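Local coordinates for hypothetical protein PA3696 (Pseudomonas aeruginosa, PDB 1YOX) that is of unknown function but belongs to the AIM24 family, whose namesake is linked to mitochondrial biogenesis, within the cupin clan, at residues E7-S16 with V20-A32. Sequence-based numbering, arbitrary orientation.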
loop_
_atom_site.group_PDB
_atom_site.type_symbol
_atom_site.label_atom_id
_atom_site.label_comp_id
_atom_site.label_asym_id
_atom_site.label_seq_id
_atom_site.Cartn_x
_atom_site.Cartn_y
_atom_site.Cartn_z
ATOM N N GLU C 7 -14.443 24.618 12.707
ATOM C CA GLU C 7 -14.803 25.071 11.311
ATOM C C GLU C 7 -15.232 23.885 10.419
ATOM O O GLU C 7 -16.331 23.900 9.860
ATOM C CB GLU C 7 -13.677 25.914 10.654
ATOM C CG GLU C 7 -13.918 26.248 9.166
ATOM C CD GLU C 7 -13.266 27.561 8.637
ATOM O OE1 GLU C 7 -12.747 28.418 9.430
ATOM O OE2 GLU C 7 -13.309 27.725 7.382
ATOM N N LEU C 8 -14.378 22.860 10.311
ATOM C CA LEU C 8 -14.660 21.720 9.423
ATOM C C LEU C 8 -15.066 20.439 10.123
ATOM O O LEU C 8 -14.387 19.986 11.037
ATOM C CB LEU C 8 -13.466 21.428 8.503
ATOM C CG LEU C 8 -13.162 22.443 7.391
ATOM C CD1 LEU C 8 -12.035 21.919 6.503
ATOM C CD2 LEU C 8 -14.404 22.829 6.555
ATOM N N ASP C 9 -16.173 19.851 9.671
ATOM C CA ASP C 9 -16.490 18.475 10.003
ATOM C C ASP C 9 -15.910 17.523 8.959
ATOM O O ASP C 9 -15.706 17.886 7.808
ATOM C CB ASP C 9 -17.996 18.247 10.169
ATOM C CG ASP C 9 -18.580 19.053 11.333
ATOM O OD1 ASP C 9 -18.613 18.538 12.471
ATOM O OD2 ASP C 9 -18.976 20.218 11.112
ATOM N N TYR C 10 -15.668 16.291 9.387
ATOM C CA TYR C 10 -15.033 15.313 8.550
ATOM C C TYR C 10 -15.288 13.954 9.146
ATOM O O TYR C 10 -15.710 13.845 10.292
ATOM C CB TYR C 10 -13.516 15.572 8.482
ATOM C CG TYR C 10 -12.851 15.359 9.804
ATOM C CD1 TYR C 10 -12.355 14.106 10.160
ATOM C CD2 TYR C 10 -12.747 16.402 10.729
ATOM C CE1 TYR C 10 -11.770 13.899 11.388
ATOM C CE2 TYR C 10 -12.138 16.193 11.975
ATOM C CZ TYR C 10 -11.665 14.949 12.285
ATOM O OH TYR C 10 -11.065 14.740 13.489
ATOM N N ARG C 11 -15.053 12.925 8.342
ATOM C CA ARG C 11 -14.894 11.574 8.837
ATOM C C ARG C 11 -13.737 10.946 8.053
ATOM O O ARG C 11 -13.569 11.203 6.869
ATOM C CB ARG C 11 -16.178 10.765 8.684
ATOM C CG ARG C 11 -16.831 10.899 7.315
ATOM C CD ARG C 11 -18.164 10.167 7.241
ATOM N NE ARG C 11 -18.610 10.044 5.849
ATOM C CZ ARG C 11 -18.888 8.891 5.238
ATOM N NH1 ARG C 11 -18.780 7.723 5.880
ATOM N NH2 ARG C 11 -19.277 8.913 3.971
ATOM N N ILE C 12 -12.920 10.170 8.744
ATOM C CA ILE C 12 -11.806 9.473 8.158
ATOM C C ILE C 12 -12.292 8.064 7.852
ATOM O O ILE C 12 -12.725 7.343 8.749
ATOM C CB ILE C 12 -10.598 9.450 9.128
ATOM C CG1 ILE C 12 -9.908 10.824 9.152
ATOM C CG2 ILE C 12 -9.571 8.343 8.744
ATOM C CD1 ILE C 12 -9.057 11.082 10.420
ATOM N N LEU C 13 -12.200 7.672 6.582
ATOM C CA LEU C 13 -12.658 6.369 6.153
ATOM C C LEU C 13 -11.532 5.346 6.002
ATOM O O LEU C 13 -10.394 5.705 5.685
ATOM C CB LEU C 13 -13.415 6.521 4.838
ATOM C CG LEU C 13 -14.528 7.565 4.850
ATOM C CD1 LEU C 13 -15.022 7.752 3.433
ATOM C CD2 LEU C 13 -15.633 7.085 5.780
ATOM N N GLY C 14 -11.865 4.075 6.215
ATOM C CA GLY C 14 -10.938 2.976 6.015
ATOM C C GLY C 14 -10.178 2.638 7.278
ATOM O O GLY C 14 -10.197 3.407 8.253
ATOM N N GLU C 15 -9.485 1.498 7.245
ATOM C CA GLU C 15 -8.719 1.018 8.389
ATOM C C GLU C 15 -7.226 1.369 8.356
ATOM O O GLU C 15 -6.816 2.344 8.978
ATOM C CB GLU C 15 -8.994 -0.470 8.685
ATOM C CG GLU C 15 -10.247 -0.700 9.579
ATOM C CD GLU C 15 -10.367 0.328 10.729
ATOM O OE1 GLU C 15 -9.334 0.630 11.378
ATOM O OE2 GLU C 15 -11.487 0.852 10.975
ATOM N N SER C 16 -6.406 0.597 7.651
ATOM C CA SER C 16 -4.988 0.920 7.599
ATOM C C SER C 16 -4.669 1.884 6.457
ATOM O O SER C 16 -3.663 2.611 6.507
ATOM C CB SER C 16 -4.130 -0.343 7.494
ATOM O OG SER C 16 -4.759 -1.440 8.150
ATOM N N VAL C 20 -9.898 11.059 3.758
ATOM C CA VAL C 20 -10.616 12.016 4.554
ATOM C C VAL C 20 -11.754 12.652 3.774
ATOM O O VAL C 20 -11.556 13.314 2.765
ATOM C CB VAL C 20 -9.677 13.087 5.216
ATOM C CG1 VAL C 20 -9.053 13.990 4.172
ATOM C CG2 VAL C 20 -10.470 13.907 6.237
ATOM N N GLU C 21 -12.963 12.428 4.257
ATOM C CA GLU C 21 -14.129 13.016 3.639
ATOM C C GLU C 21 -14.495 14.231 4.472
ATOM O O GLU C 21 -14.886 14.111 5.633
ATOM C CB GLU C 21 -15.290 12.025 3.546
ATOM C CG GLU C 21 -16.439 12.558 2.688
ATOM C CD GLU C 21 -17.767 11.899 2.991
ATOM O OE1 GLU C 21 -18.142 10.964 2.257
ATOM O OE2 GLU C 21 -18.426 12.293 3.981
ATOM N N ILE C 22 -14.324 15.392 3.863
ATOM C CA ILE C 22 -14.577 16.684 4.468
ATOM C C ILE C 22 -16.010 17.090 4.166
ATOM O O ILE C 22 -16.442 17.083 3.016
ATOM C CB ILE C 22 -13.646 17.767 3.877
ATOM C CG1 ILE C 22 -12.149 17.349 3.972
ATOM C CG2 ILE C 22 -13.951 19.157 4.518
ATOM C CD1 ILE C 22 -11.557 17.324 5.387
ATOM N N GLU C 23 -16.743 17.429 5.228
ATOM C CA GLU C 23 -18.113 17.917 5.119
ATOM C C GLU C 23 -18.099 19.447 5.132
ATOM O O GLU C 23 -17.677 20.056 6.112
ATOM C CB GLU C 23 -18.944 17.368 6.279
ATOM C CG GLU C 23 -20.404 17.797 6.241
ATOM C CD GLU C 23 -21.232 17.032 7.234
ATOM O OE1 GLU C 23 -21.548 15.850 6.946
ATOM O OE2 GLU C 23 -21.544 17.601 8.311
ATOM N N LEU C 24 -18.542 20.041 4.032
ATOM C CA LEU C 24 -18.567 21.495 3.860
ATOM C C LEU C 24 -19.986 22.056 4.047
ATOM O O LEU C 24 -20.889 21.664 3.314
ATOM C CB LEU C 24 -18.074 21.843 2.441
ATOM C CG LEU C 24 -16.616 22.230 2.099
ATOM C CD1 LEU C 24 -15.593 21.769 3.113
ATOM C CD2 LEU C 24 -16.210 21.852 0.702
ATOM N N ASP C 25 -20.182 22.961 5.022
ATOM C CA ASP C 25 -21.416 23.781 5.074
ATOM C C ASP C 25 -21.416 24.862 3.987
ATOM O O ASP C 25 -20.352 25.161 3.406
ATOM C CB ASP C 25 -21.638 24.354 6.467
ATOM C CG ASP C 25 -21.727 23.261 7.529
ATOM O OD1 ASP C 25 -22.358 22.209 7.258
ATOM O OD2 ASP C 25 -21.137 23.434 8.622
ATOM N N PRO C 26 -22.608 25.412 3.633
ATOM C CA PRO C 26 -22.628 26.424 2.580
ATOM C C PRO C 26 -21.648 27.557 2.867
ATOM O O PRO C 26 -21.551 28.011 4.003
ATOM C CB PRO C 26 -24.064 26.932 2.625
ATOM C CG PRO C 26 -24.836 25.754 3.066
ATOM C CD PRO C 26 -23.975 25.106 4.107
ATOM N N GLY C 27 -20.896 27.967 1.850
ATOM C CA GLY C 27 -19.881 29.008 2.005
ATOM C C GLY C 27 -18.532 28.545 2.541
ATOM O O GLY C 27 -17.592 29.324 2.497
ATOM N N GLU C 28 -18.423 27.293 3.026
ATOM C CA GLU C 28 -17.178 26.786 3.669
ATOM C C GLU C 28 -16.119 26.280 2.675
ATOM O O GLU C 28 -16.433 25.914 1.546
ATOM C CB GLU C 28 -17.481 25.686 4.700
ATOM C CG GLU C 28 -18.238 26.142 5.948
ATOM C CD GLU C 28 -18.178 25.104 7.072
ATOM O OE1 GLU C 28 -18.069 23.888 6.777
ATOM O OE2 GLU C 28 -18.226 25.500 8.261
ATOM N N THR C 29 -14.861 26.246 3.092
ATOM C CA THR C 29 -13.782 25.913 2.148
ATOM C C THR C 29 -12.699 25.034 2.748
ATOM O O THR C 29 -12.353 25.172 3.908
ATOM C CB THR C 29 -13.168 27.176 1.514
ATOM O OG1 THR C 29 -14.205 27.878 0.835
ATOM C CG2 THR C 29 -12.051 26.834 0.486
ATOM N N VAL C 30 -12.200 24.109 1.935
ATOM C CA VAL C 30 -11.034 23.302 2.275
ATOM C C VAL C 30 -9.957 23.464 1.180
ATOM O O VAL C 30 -10.270 23.620 -0.020
ATOM C CB VAL C 30 -11.423 21.829 2.535
ATOM C CG1 VAL C 30 -11.931 21.127 1.245
ATOM C CG2 VAL C 30 -10.291 21.066 3.184
ATOM N N ILE C 31 -8.696 23.477 1.613
ATOM C CA ILE C 31 -7.582 23.619 0.689
ATOM C C ILE C 31 -6.778 22.321 0.616
ATOM O O ILE C 31 -6.554 21.650 1.619
ATOM C CB ILE C 31 -6.730 24.897 0.952
ATOM C CG1 ILE C 31 -5.964 24.826 2.268
ATOM C CG2 ILE C 31 -7.624 26.149 0.945
ATOM C CD1 ILE C 31 -4.983 26.031 2.461
ATOM N N ALA C 32 -6.408 21.945 -0.594
ATOM C CA ALA C 32 -5.736 20.684 -0.834
ATOM C C ALA C 32 -4.965 20.786 -2.141
ATOM O O ALA C 32 -5.289 21.608 -2.991
ATOM C CB ALA C 32 -6.766 19.577 -0.943
HETATM O O HOH W 1 -14.269 28.738 5.292
HETATM O O HOH W 2 -18.327 21.775 8.029
#
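Glu21 OE1 is gripped by three groups: Arg11 NH2 at 2.9 Å, Tyr39 OH through a hydrogen bond, and Arg168 NH2 of a second subunit through a salt bridge. Arg11 holds the acid side-on, its NE donating to Glu21 OE2 at 2.9 Å. The NH2 bond is the more bent (137°). Both arrive from above the carboxylate plane, which stands 71° from the guanidinium. Arg11 CG sits between its backbone N and carbonyl carbon (chi1 46°), and the chain then runs extended alongside Glu21, as a long, flexible arginine can. This buried acid is thus well compensated and probably stays ionised.

Between the same two residues the backbones trade two hydrogen bonds, Arg11 N to Glu21 O (3.0 Å) and Glu21 N to Arg11 O; farther along, Glu23 N donates to Asp9 O. On the other face, Tyr10 CB rests against Val20 CG2 and Ile22 CD1, while the tyrosine ring packs edge-to-face on Phe158. Branched, apolar Leu8 wedges between strands 19-24 and 29-32: CD1 touches Val30 CG2 at 3.8 Å and Ile22 CG2, and CD2 meets Leu24 CD1. In the type II turn Asp25-Glu28, where Gly27 suits the positive phi, Glu28 OE1 accepts Asp25 N (2.9 Å). Asp9, Arg11, Glu21 and Glu23 on one face, Tyr10, Ile12, Val20 and Ile22 on the other, mark an antiparallel beta hairpin whose first strand, 9-13, is outermost within this chain in a four-stranded sheet of a cupin-clan beta fold.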